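Local coordinates for protein lipopolysaccharide core heptose(I) kinase RfaP (Pseudomonas aeruginosa, PDB 6DFL) that phosphorylates the first heptose of the lipopolysaccharide core with ATP during outer-membrane biogenesis and also acts as a protein-tyrosine kinase, at residues 143-146 and 147-151; 152-156 and 157-161; 199-202 and 203-207; 237-240 and 241-245; 244-247 and 248-252. One frame throughout, in Å; residues are numbered along the deposited sequence.

Contact 1 (143-146 and 147-151)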
# COMPACT_ATOMS: atom_id res chain seq x y z
N LEU A 143 4.40 7.05 -4.14
CA LEU A 143 3.85 6.38 -2.97
C LEU A 143 2.73 5.42 -3.37
O LEU A 143 2.71 4.26 -2.93
CB LEU A 143 3.35 7.41 -1.96
CG LEU A 143 4.48 8.11 -1.23
CD1 LEU A 143 3.99 9.37 -0.56
CD2 LEU A 143 5.08 7.18 -0.21
N VAL A 144 1.79 5.88 -4.20
CA VAL A 144 0.77 4.98 -4.73
C VAL A 144 1.42 3.72 -5.29
O VAL A 144 0.98 2.60 -5.02
CB VAL A 144 -0.06 5.69 -5.81
CG1 VAL A 144 -0.91 4.68 -6.56
CG2 VAL A 144 -0.94 6.78 -5.20
N GLU A 145 2.49 3.89 -6.08
CA GLU A 145 3.08 2.72 -6.73
C GLU A 145 3.85 1.88 -5.73
O GLU A 145 3.82 0.64 -5.81
CB GLU A 145 4.00 3.15 -7.88
CG GLU A 145 3.25 3.88 -8.96
CD GLU A 145 4.12 4.14 -10.18
OE1 GLU A 145 5.20 3.51 -10.26
OE2 GLU A 145 3.73 4.96 -11.04
N ALA A 146 4.54 2.52 -4.79
CA ALA A 146 5.27 1.75 -3.79
C ALA A 146 4.34 0.86 -2.97
O ALA A 146 4.75 -0.21 -2.50
CB ALA A 146 6.06 2.69 -2.88
N VAL A 147 3.07 1.25 -2.82
CA VAL A 147 2.18 0.39 -2.06
C VAL A 147 1.66 -0.72 -2.95
O VAL A 147 1.56 -1.88 -2.53
CB VAL A 147 1.03 1.19 -1.42
CG1 VAL A 147 0.09 0.27 -0.67
CG2 VAL A 147 1.60 2.27 -0.51
N ALA A 148 1.30 -0.36 -4.18
CA ALA A 148 0.98 -1.37 -5.19
C ALA A 148 2.04 -2.47 -5.24
O ALA A 148 1.71 -3.65 -5.24
CB ALA A 148 0.81 -0.70 -6.54
N ARG A 149 3.32 -2.11 -5.17
CA ARG A 149 4.36 -3.13 -5.22
C ARG A 149 4.37 -4.00 -3.98
O ARG A 149 4.54 -5.22 -4.06
CB ARG A 149 5.73 -2.50 -5.43
CG ARG A 149 6.03 -2.13 -6.88
CD ARG A 149 7.48 -1.71 -7.07
NE ARG A 149 7.92 -0.69 -6.12
CZ ARG A 149 7.97 0.61 -6.37
NH1 ARG A 149 7.59 1.07 -7.57
NH2 ARG A 149 8.40 1.46 -5.43
N MSE A 150 4.20 -3.39 -2.80
CA MSE A 150 4.33 -4.15 -1.58
C MSE A 150 3.18 -5.10 -1.42
O MSE A 150 3.37 -6.27 -1.10
CB MSE A 150 4.42 -3.22 -0.40
CG MSE A 150 5.72 -2.45 -0.34
SE MSE A 150 5.72 -1.43 1.33
CE MSE A 150 5.80 -2.86 2.63
N VAL A 151 1.97 -4.60 -1.70
CA VAL A 151 0.78 -5.43 -1.55
C VAL A 151 0.79 -6.57 -2.56
O VAL A 151 0.66 -7.75 -2.20
CB VAL A 151 -0.49 -4.55 -1.68
CG1 VAL A 151 -1.76 -5.38 -1.69
CG2 VAL A 151 -0.55 -3.52 -0.55
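R149 folds back over the preceding helical turn and lays one face of its guanidinium against A146, with NH2 3.5 Å from A146 CA. The bend at chi3 (-51°) turns the group back along the helix, and A146 is small enough to leave it a place there. E145 O lies over the same face. E145 OE1 and R149 NH1 are 4.3 Å apart, so their opposite charges attract without forming a salt bridge.

The main-chain carbonyls of 143-146 are all taken. L143 O accepts from V147 N at 3.0 Å. V144 O receives A148 N at 3.1 Å in an almost straight bond (174° at the hydrogen), and V147 N adds a weak second interaction. R149 N reaches E145 O at 2.9 Å. A146 O holds M150 N at 3.2 Å, with the donor well above the carbonyl plane, and the selenomethionine's CG packs 3.3 Å from that same oxygen. Branched V147 shields another acceptor, its CG2 lying 3.3 Å from L143 O.

This is the middle of helix 137-156, whose apolar residues suit a buried position. A146, V147 and M150 pack on L184 of strand 184-186, V147 also meets L210 of helix 200-212 and the bound acyl-pantetheine, and A148 lets F227 and T230 of helix 221-232 come close.

Contact 2 (152-156 and 157-161); sequences GDMHR and AGVNH
A157 follows the last helical residue, and its N makes two weak hydrogen bonds, to D153 O and M154 O. Its methyl group sits 3.3 Å from D153 O, a fit that a small residue allows at this tight exit.

G158 turns the chain with a positive phi of 93°, where a side chain would jam against the preceding carbonyl; glycine is therefore the natural residue. Its N bonds H155 O at 2.9 Å, approaching from well above the carbonyl plane.

V159 N then reaches back to M154 O at 3.0 Å, completing the wrap. The valine's CG1 meets M154 CG at 3.8 Å, the two side chains crossing at about a right angle. V159 O lies in the plane of the H155 imidazole, at its edge, 3.3 Å from CD2. The ring nitrogens of H155 are engaged elsewhere: ND1 with Y231 OH and NE2 with D206 OD2.

N160 runs on as a strand residue, pairing by its backbone with Q193.

At H161 the selenomethionine M154 returns. Its bend at chi3 (75°) brings CE to 3.4 Å from H161 CB, while SE stands obliquely 5.0 Å from the imidazole centroid. H161 NE2 bonds D188 O.

The glycine turn is a Schellman motif ending helix 137-156. It leads into a His-Arg-Asp sequence ending at D163, the probable catalytic aspartate, as in the catalytic loop of protein kinases.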
# COMPACT_ATOMS: atom_id res chain seq x y z
N GLY A 152 0.98 -6.24 -3.85
CA GLY A 152 1.26 -7.27 -4.83
C GLY A 152 2.32 -8.25 -4.38
O GLY A 152 2.11 -9.47 -4.43
N ASP A 153 3.46 -7.74 -3.89
CA ASP A 153 4.52 -8.62 -3.41
C ASP A 153 4.05 -9.49 -2.26
O ASP A 153 4.30 -10.70 -2.22
CB ASP A 153 5.75 -7.80 -3.00
CG ASP A 153 6.75 -7.60 -4.15
OD1 ASP A 153 6.41 -7.94 -5.30
OD2 ASP A 153 7.87 -7.11 -3.89
N MSE A 154 3.36 -8.88 -1.30
CA MSE A 154 2.76 -9.57 -0.19
C MSE A 154 1.86 -10.71 -0.66
O MSE A 154 1.96 -11.83 -0.17
CB MSE A 154 1.97 -8.58 0.63
CG MSE A 154 1.88 -8.83 2.09
SE MSE A 154 0.85 -7.34 2.85
CE MSE A 154 -0.92 -7.89 2.23
N HIS A 155 0.95 -10.39 -1.58
CA HIS A 155 -0.00 -11.39 -2.05
C HIS A 155 0.69 -12.51 -2.79
O HIS A 155 0.40 -13.68 -2.55
CB HIS A 155 -1.05 -10.76 -2.94
CG HIS A 155 -2.04 -9.93 -2.20
ND1 HIS A 155 -2.93 -9.09 -2.82
CD2 HIS A 155 -2.29 -9.83 -0.87
CE1 HIS A 155 -3.68 -8.49 -1.91
NE2 HIS A 155 -3.31 -8.93 -0.72
N ARG A 156 1.62 -12.16 -3.72
CA ARG A 156 2.32 -13.20 -4.45
C ARG A 156 3.17 -14.03 -3.51
O ARG A 156 3.56 -15.14 -3.85
CB ARG A 156 3.23 -12.64 -5.58
CG ARG A 156 2.52 -11.86 -6.70
CD ARG A 156 3.47 -10.83 -7.41
NE ARG A 156 2.78 -9.57 -7.74
CZ ARG A 156 3.24 -8.36 -7.45
NH1 ARG A 156 4.40 -8.19 -6.81
NH2 ARG A 156 2.54 -7.28 -7.79
N ALA A 157 3.48 -13.51 -2.32
CA ALA A 157 4.30 -14.34 -1.46
C ALA A 157 3.44 -15.20 -0.55
O ALA A 157 3.99 -15.92 0.29
CB ALA A 157 5.30 -13.49 -0.68
N GLY A 158 2.12 -15.19 -0.72
CA GLY A 158 1.23 -16.03 0.06
C GLY A 158 0.64 -15.40 1.32
O GLY A 158 0.01 -16.11 2.11
N VAL A 159 0.81 -14.09 1.50
CA VAL A 159 0.33 -13.39 2.68
C VAL A 159 -0.78 -12.44 2.27
O VAL A 159 -0.58 -11.59 1.40
CB VAL A 159 1.45 -12.61 3.37
CG1 VAL A 159 0.86 -11.69 4.43
CG2 VAL A 159 2.43 -13.55 3.99
N ASN A 160 -1.95 -12.58 2.89
CA ASN A 160 -2.97 -11.55 2.81
C ASN A 160 -3.08 -10.84 4.16
O ASN A 160 -3.03 -11.47 5.23
CB ASN A 160 -4.33 -12.10 2.36
CG ASN A 160 -4.92 -13.10 3.34
OD1 ASN A 160 -4.44 -14.22 3.42
ND2 ASN A 160 -5.97 -12.69 4.08
N HIS A 161 -3.22 -9.52 4.11
CA HIS A 161 -3.04 -8.72 5.31
C HIS A 161 -4.20 -8.90 6.27
O HIS A 161 -3.99 -9.25 7.43
CB HIS A 161 -2.89 -7.25 4.95
CG HIS A 161 -2.31 -6.45 6.05
ND1 HIS A 161 -1.15 -5.73 5.92
CD2 HIS A 161 -2.71 -6.29 7.34
CE1 HIS A 161 -0.87 -5.14 7.06
NE2 HIS A 161 -1.80 -5.46 7.94

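Contact 3 (199-202 and 203-207)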
# COMPACT_ATOMS: atom_id res chain seq x y z
N PRO A 199 -5.43 -17.06 -1.77
CA PRO A 199 -6.66 -17.21 -2.55
C PRO A 199 -7.15 -15.87 -3.04
O PRO A 199 -6.94 -14.83 -2.41
CB PRO A 199 -7.64 -17.83 -1.55
CG PRO A 199 -6.78 -18.48 -0.53
CD PRO A 199 -5.55 -17.64 -0.42
N LYS A 200 -7.85 -15.89 -4.18
CA LYS A 200 -8.24 -14.64 -4.81
C LYS A 200 -9.25 -13.86 -3.95
O LYS A 200 -9.22 -12.63 -3.92
CB LYS A 200 -8.80 -14.90 -6.22
CG LYS A 200 -8.90 -13.67 -7.10
CD LYS A 200 -8.44 -13.97 -8.52
CE LYS A 200 -8.45 -12.70 -9.38
NZ LYS A 200 -7.72 -12.88 -10.68
N ARG A 201 -10.14 -14.57 -3.24
CA ARG A 201 -11.08 -13.87 -2.36
C ARG A 201 -10.33 -13.08 -1.30
O ARG A 201 -10.73 -11.96 -0.93
CB ARG A 201 -12.03 -14.86 -1.69
CG ARG A 201 -12.79 -14.27 -0.48
CD ARG A 201 -13.66 -15.30 0.25
NE ARG A 201 -14.87 -15.61 -0.51
CZ ARG A 201 -15.79 -16.49 -0.15
NH1 ARG A 201 -15.66 -17.16 0.99
NH2 ARG A 201 -16.85 -16.70 -0.91
N TRP A 202 -9.24 -13.63 -0.79
CA TRP A 202 -8.50 -12.93 0.24
C TRP A 202 -7.69 -11.78 -0.35
O TRP A 202 -7.66 -10.69 0.24
CB TRP A 202 -7.62 -13.92 1.01
CG TRP A 202 -8.43 -14.79 1.90
CD1 TRP A 202 -8.64 -16.13 1.77
CD2 TRP A 202 -9.14 -14.38 3.09
NE1 TRP A 202 -9.45 -16.59 2.79
CE2 TRP A 202 -9.76 -15.53 3.62
CE3 TRP A 202 -9.30 -13.16 3.75
CZ2 TRP A 202 -10.54 -15.49 4.80
CZ3 TRP A 202 -10.09 -13.12 4.92
CH2 TRP A 202 -10.69 -14.28 5.42
N ARG A 203 -7.05 -12.00 -1.51
CA ARG A 203 -6.45 -10.91 -2.27
C ARG A 203 -7.41 -9.74 -2.39
O ARG A 203 -7.05 -8.58 -2.14
CB ARG A 203 -6.03 -11.39 -3.67
CG ARG A 203 -4.75 -12.27 -3.74
CD ARG A 203 -4.41 -12.76 -5.18
NE ARG A 203 -3.35 -13.78 -5.19
CZ ARG A 203 -2.13 -13.60 -5.69
NH1 ARG A 203 -1.23 -14.59 -5.65
NH2 ARG A 203 -1.79 -12.44 -6.26
N ASN A 204 -8.66 -10.02 -2.76
CA ASN A 204 -9.57 -8.94 -3.09
C ASN A 204 -10.02 -8.20 -1.85
O ASN A 204 -10.16 -6.97 -1.88
CB ASN A 204 -10.76 -9.49 -3.88
CG ASN A 204 -10.35 -10.11 -5.21
OD1 ASN A 204 -9.28 -9.81 -5.77
ND2 ASN A 204 -11.20 -10.97 -5.72
N LYS A 205 -10.23 -8.91 -0.73
CA LYS A 205 -10.57 -8.26 0.53
C LYS A 205 -9.52 -7.21 0.89
O LYS A 205 -9.86 -6.05 1.16
CB LYS A 205 -10.73 -9.29 1.65
CG LYS A 205 -12.03 -10.13 1.59
CD LYS A 205 -12.46 -10.62 2.98
CE LYS A 205 -13.77 -11.41 2.97
NZ LYS A 205 -13.58 -12.84 2.57
N ASP A 206 -8.22 -7.58 0.85
CA ASP A 206 -7.15 -6.62 1.11
C ASP A 206 -7.25 -5.42 0.17
O ASP A 206 -7.09 -4.27 0.60
CB ASP A 206 -5.78 -7.27 0.91
CG ASP A 206 -5.31 -8.07 2.10
OD1 ASP A 206 -6.07 -8.31 3.08
OD2 ASP A 206 -4.13 -8.50 2.02
N LEU A 207 -7.41 -5.69 -1.14
CA LEU A 207 -7.50 -4.62 -2.12
C LEU A 207 -8.69 -3.73 -1.87
O LEU A 207 -8.61 -2.51 -2.02
CB LEU A 207 -7.60 -5.20 -3.53
CG LEU A 207 -6.43 -5.91 -4.20
CD1 LEU A 207 -6.90 -6.40 -5.56
CD2 LEU A 207 -5.25 -4.97 -4.32
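W202 and K205 lie side by side in the first turns of helix 200-212, which probably corresponds to helix F of protein kinases. They form a cation-pi pair three residues apart: K205 NZ stands over one face of the indole, 4.3 Å from the centroid of the six-membered ring and only 13° off its normal. The lysine chain runs alongside the tryptophan, its CD 4.0 Å from W202 CZ3, and a bend at chi4 (81°) carries the ammonium over the ring. A broad aromatic and a long, flexible cation suit this surface, since the aliphatic part runs past the rim of the ring and the ammonium comes over its face. R195 makes a second cation-pi contact with W202.

K205 NZ also comes within 3.4 Å of R201 CD. R201 NE is 4.3 Å from K205 NZ, so the like charges probably oppose one another mildly.

R203 is the third major contributor. Its N donates to P199 O at 3.0 Å, almost along the carbonyl direction; P199, at the N-cap position, supplies this acceptor at the start of the helix. CB packs on K200 O, and the extended chain carries NE to T198 O.

One turn on, D206 faces inward, accepting from H161 N on OD2 and from R162 N on OD1, consistent with the role of the helix F aspartate of protein kinases in steadying the catalytic loop. Its backbone completes the local turn through a nearly straight bond, D206 N to W202 O, at 3.2 Å.

Contact 4 (237-240 and 241-245)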
# COMPACT_ATOMS: atom_id res chain seq x y z
N ARG A 237 -5.40 -2.78 -19.83
CA ARG A 237 -6.58 -3.21 -20.56
C ARG A 237 -7.04 -4.59 -20.11
O ARG A 237 -8.25 -4.83 -19.95
CB ARG A 237 -6.29 -3.17 -22.05
CG ARG A 237 -7.45 -3.56 -22.96
CD ARG A 237 -7.11 -3.22 -24.42
NE ARG A 237 -7.60 -1.89 -24.80
CZ ARG A 237 -6.84 -0.81 -24.93
NH1 ARG A 237 -5.53 -0.89 -24.72
NH2 ARG A 237 -7.40 0.34 -25.26
N GLU A 238 -6.10 -5.49 -19.85
CA GLU A 238 -6.46 -6.80 -19.33
C GLU A 238 -7.10 -6.69 -17.93
O GLU A 238 -8.11 -7.36 -17.65
CB GLU A 238 -5.22 -7.69 -19.31
CG GLU A 238 -5.40 -9.11 -18.80
CD GLU A 238 -4.07 -9.83 -18.74
OE1 GLU A 238 -3.23 -9.54 -19.60
OE2 GLU A 238 -3.82 -10.66 -17.84
N ILE A 239 -6.55 -5.84 -17.05
CA ILE A 239 -7.09 -5.71 -15.69
C ILE A 239 -8.54 -5.27 -15.74
O ILE A 239 -9.43 -5.91 -15.18
CB ILE A 239 -6.24 -4.73 -14.86
CG1 ILE A 239 -4.87 -5.31 -14.61
CG2 ILE A 239 -6.93 -4.40 -13.51
CD1 ILE A 239 -3.84 -4.24 -14.38
N LEU A 240 -8.81 -4.16 -16.44
CA LEU A 240 -10.16 -3.63 -16.57
C LEU A 240 -11.12 -4.63 -17.18
O LEU A 240 -12.34 -4.50 -16.99
CB LEU A 240 -10.13 -2.37 -17.40
CG LEU A 240 -9.27 -1.28 -16.75
CD1 LEU A 240 -8.95 -0.18 -17.76
CD2 LEU A 240 -9.99 -0.69 -15.54
N ARG A 241 -10.62 -5.62 -17.90
CA ARG A 241 -11.51 -6.60 -18.50
C ARG A 241 -11.76 -7.77 -17.55
O ARG A 241 -12.92 -8.15 -17.33
CB ARG A 241 -10.92 -7.08 -19.84
CG ARG A 241 -11.71 -8.15 -20.58
CD ARG A 241 -11.35 -8.12 -22.07
NE ARG A 241 -12.17 -9.02 -22.87
CZ ARG A 241 -11.69 -9.97 -23.67
NH1 ARG A 241 -10.37 -10.11 -23.81
NH2 ARG A 241 -12.52 -10.75 -24.36
N ASP A 242 -10.70 -8.34 -16.98
CA ASP A 242 -10.83 -9.55 -16.19
C ASP A 242 -11.26 -9.27 -14.75
O ASP A 242 -11.84 -10.14 -14.10
CB ASP A 242 -9.52 -10.34 -16.18
CG ASP A 242 -9.07 -10.80 -17.58
OD1 ASP A 242 -9.82 -10.64 -18.57
OD2 ASP A 242 -7.94 -11.34 -17.68
N GLU A 243 -10.97 -8.08 -14.22
CA GLU A 243 -11.38 -7.72 -12.88
C GLU A 243 -12.61 -6.80 -12.87
O GLU A 243 -12.91 -6.19 -11.85
CB GLU A 243 -10.21 -7.09 -12.11
CG GLU A 243 -8.93 -7.94 -12.09
CD GLU A 243 -9.11 -9.31 -11.44
OE1 GLU A 243 -10.09 -9.51 -10.70
OE2 GLU A 243 -8.26 -10.21 -11.70
N ALA A 244 -13.34 -6.75 -13.99
CA ALA A 244 -14.40 -5.77 -14.17
C ALA A 244 -15.40 -5.78 -13.01
O ALA A 244 -15.80 -4.72 -12.52
CB ALA A 244 -15.13 -6.03 -15.48
N GLY A 245 -15.81 -6.97 -12.58
CA GLY A 245 -16.82 -7.07 -11.55
C GLY A 245 -16.30 -6.66 -10.18
O GLY A 245 -16.97 -5.93 -9.45
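The carboxylates of E238 and D242, one helical turn apart, are inclined by 45° to each other, with E238 OE2 and D242 OD2 4.2 Å apart. D242 OD2 packs against the aliphatic part of its neighbour, 3.6 Å from E238 CG. The like charges would disfavour closer approach, and a salt bridge from R234 to E238 OE2 probably offsets this. A third carboxylate, that of E243, swings away through a bend at chi2 (-60°) and meets K200 in a salt bridge.

Beneath the acids the last turn of helix 236-242 is secured by main-chain bonds. D242 N reaches E238 O at 2.8 Å, and E243 N reaches I239 O, also at 2.8 Å. R241 N makes only weak bonds, to R237 O and E238 O. E243 then leaves helical geometry and serves as the N-cap position of the following helix, where A244 CB lies 3.5 Å from L240 O; a methyl fits this sharp junction.

The corner thus joins helices 236-242 and 244-257. Its apolar side, I239 and L240, packs on F232 and L225 of helix 221-232, L240 also touching the bound acyl-pantetheine, while R237 pairs with an acidic side chain of another protein chain.

Contact 5 (244-247 and 248-252); sequences AGLL and AWMER. With G9S (S-[2-({N-[(2S)-2-hydroxy-3,3-dimethyl-4-(phosphonooxy)butanoyl]-beta-alanyl}amino)ethyl] hexadecanethioate), chain C.
L246 and L247 meet M250 in the opening turns of helix 244-257, which carries part of the acyl-pantetheine pocket. The apolar contacts converge on the selenium: L246 CG lies 4.0 Å from M250 SE, the chains crossing at a slant, and L247 CD2 is 4.2 Å from the same atom. The long, flexible side chain of M250, present here as selenomethionine, thus lies against both leucines.

Hydrogen bonding is that of a regular helix. A248 N donates to A244 O, W249 N to G245 O and E251 N to L247 O, while M250 N reaches L246 O at 2.9 Å in an almost straight line (177°). The small residues A244, G245 and A248 form an exposed side. W249 CB sits over the turn, 3.5 Å from L246 O, and its indole leads away to A208 of helix 200-212.

Contacts with the ligand are van der Waals. L247 CD2 is 3.7 Å from the thioester oxygen O3, and M250, bent at chi3 (59°), brings CE to 3.6 Å from C15 of the fatty chain. E251, whose OE2 is hydrogen-bonded to Y211 OH, holds that oxygen 3.8 Å from the thioester sulfur S1.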
# COMPACT_ATOMS: atom_id res chain seq x y z
N ALA A 244 -13.34 -6.75 -13.99
CA ALA A 244 -14.40 -5.77 -14.17
C ALA A 244 -15.40 -5.78 -13.01
O ALA A 244 -15.80 -4.72 -12.52
CB ALA A 244 -15.13 -6.03 -15.48
N GLY A 245 -15.81 -6.97 -12.58
CA GLY A 245 -16.82 -7.07 -11.55
C GLY A 245 -16.30 -6.66 -10.18
O GLY A 245 -16.97 -5.93 -9.45
N LEU A 246 -15.10 -7.12 -9.83
CA LEU A 246 -14.44 -6.64 -8.63
C LEU A 246 -14.34 -5.12 -8.63
O LEU A 246 -14.77 -4.46 -7.68
CB LEU A 246 -13.07 -7.28 -8.52
CG LEU A 246 -12.14 -6.77 -7.41
CD1 LEU A 246 -12.69 -7.17 -6.06
CD2 LEU A 246 -10.71 -7.31 -7.62
N LEU A 247 -13.82 -4.55 -9.70
CA LEU A 247 -13.62 -3.10 -9.72
C LEU A 247 -14.94 -2.33 -9.68
O LEU A 247 -14.98 -1.20 -9.19
CB LEU A 247 -12.84 -2.71 -10.97
CG LEU A 247 -11.43 -3.28 -10.96
CD1 LEU A 247 -10.68 -2.90 -12.24
CD2 LEU A 247 -10.72 -2.77 -9.72
N ALA A 248 -16.01 -2.90 -10.22
CA ALA A 248 -17.29 -2.21 -10.21
C ALA A 248 -17.90 -2.27 -8.81
O ALA A 248 -18.51 -1.31 -8.35
CB ALA A 248 -18.23 -2.84 -11.23
N TRP A 249 -17.72 -3.41 -8.14
CA TRP A 249 -18.17 -3.53 -6.76
C TRP A 249 -17.44 -2.55 -5.87
O TRP A 249 -18.07 -1.77 -5.15
CB TRP A 249 -17.97 -4.96 -6.27
CG TRP A 249 -18.25 -5.09 -4.81
CD1 TRP A 249 -19.47 -5.28 -4.23
CD2 TRP A 249 -17.29 -5.04 -3.75
NE1 TRP A 249 -19.33 -5.35 -2.87
CE2 TRP A 249 -18.01 -5.21 -2.54
CE3 TRP A 249 -15.91 -4.87 -3.70
CZ2 TRP A 249 -17.38 -5.21 -1.30
CZ3 TRP A 249 -15.29 -4.87 -2.46
CH2 TRP A 249 -16.03 -5.03 -1.27
N MSE A 250 -16.10 -2.54 -5.93
CA MSE A 250 -15.33 -1.62 -5.11
C MSE A 250 -15.75 -0.20 -5.37
O MSE A 250 -15.87 0.59 -4.46
CB MSE A 250 -13.84 -1.74 -5.36
CG MSE A 250 -13.23 -3.03 -4.88
SE MSE A 250 -11.43 -3.32 -5.57
CE MSE A 250 -10.51 -1.76 -4.90
N GLU A 251 -16.00 0.14 -6.63
CA GLU A 251 -16.41 1.52 -6.90
C GLU A 251 -17.78 1.80 -6.30
O GLU A 251 -18.06 2.94 -5.91
CB GLU A 251 -16.39 1.79 -8.40
CG GLU A 251 -16.27 3.27 -8.76
CD GLU A 251 -15.26 4.02 -7.89
OE1 GLU A 251 -15.61 5.12 -7.37
OE2 GLU A 251 -14.13 3.52 -7.72
N ARG A 252 -18.64 0.78 -6.19
CA ARG A 252 -19.98 0.99 -5.69
C ARG A 252 -19.97 1.14 -4.17
O ARG A 252 -20.60 2.05 -3.63
CB ARG A 252 -20.87 -0.18 -6.10
CG ARG A 252 -21.50 -0.03 -7.45
CD ARG A 252 -22.67 -0.98 -7.58
NE ARG A 252 -22.34 -2.31 -7.07
CZ ARG A 252 -21.64 -3.21 -7.75
NH1 ARG A 252 -21.21 -2.93 -8.98
NH2 ARG A 252 -21.38 -4.40 -7.22
C1 G9S C . -11.13 3.06 -13.24
C2 G9S C . -12.20 5.05 -14.34
C3 G9S C . -13.46 5.77 -14.79
C4 G9S C . -14.33 5.03 -15.79
C5 G9S C . -14.01 2.71 -16.98
C6 G9S C . -12.59 3.55 -19.06
C7 G9S C . -12.86 3.98 -20.49
C8 G9S C . -11.86 4.65 -18.35
C10 G9S C . -11.42 1.37 -10.18
C11 G9S C . -12.11 0.77 -8.99
C12 G9S C . -11.29 0.74 -7.72
C13 G9S C . -9.94 1.43 -7.80
C14 G9S C . -8.71 0.54 -7.61
C15 G9S C . -8.05 0.55 -6.24
C16 G9S C . -7.19 1.74 -5.88
N2 G9S C . -12.31 3.76 -13.67
C19 G9S C . -10.57 3.45 -11.89
C20 G9S C . -11.75 2.31 -19.11
C21 G9S C . -6.06 1.53 -4.87
C22 G9S C . -5.63 2.80 -4.15
C23 G9S C . -4.84 2.68 -2.88
C24 G9S C . -3.47 3.32 -2.88
C25 G9S C . -2.69 3.45 -1.58
C26 G9S C . -1.59 4.52 -1.51
C27 G9S C . -2.00 5.90 -1.03
C28 G9S C . -0.88 6.85 -0.73
C29 G9S C . -0.75 7.34 0.68
C30 G9S C . -13.98 3.25 -18.41
N3 G9S C . -14.19 3.55 -15.79
O2 G9S C . -11.10 5.54 -14.56
O3 G9S C . -10.87 0.68 -11.03
O4 G9S C . -13.90 1.50 -16.81
O5 G9S C . -14.86 4.32 -18.53
O6 G9S C . -13.97 3.41 -21.10
O8 G9S C . -15.39 2.96 -23.14
O9 G9S C . -13.15 1.84 -22.93
P1 G9S C . -13.96 3.08 -22.64
S1 G9S C . -11.63 3.10 -10.50

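Overall arrangement
Contacts 1 and 2 are the buried ones and share helix 137-156, the first in its apolar middle and the second where it ends. Contact 3 is more exposed on its outer side and trades in cations and an indole, yet its inward D206 bonds to contact 2, tying helix 200-212 to the catalytic loop. Contacts 4 and 5, partly buried and remote from the chain's centre, share A244 and G245. Contact 4 is charged on its surface, with both acids and arginines, and contact 5 is apolar toward the ligand. A salt bridge, K200 to E243, joins contacts 3 and 4, whereas contacts 3 and 5 meet by packing, as where L246 touches N204.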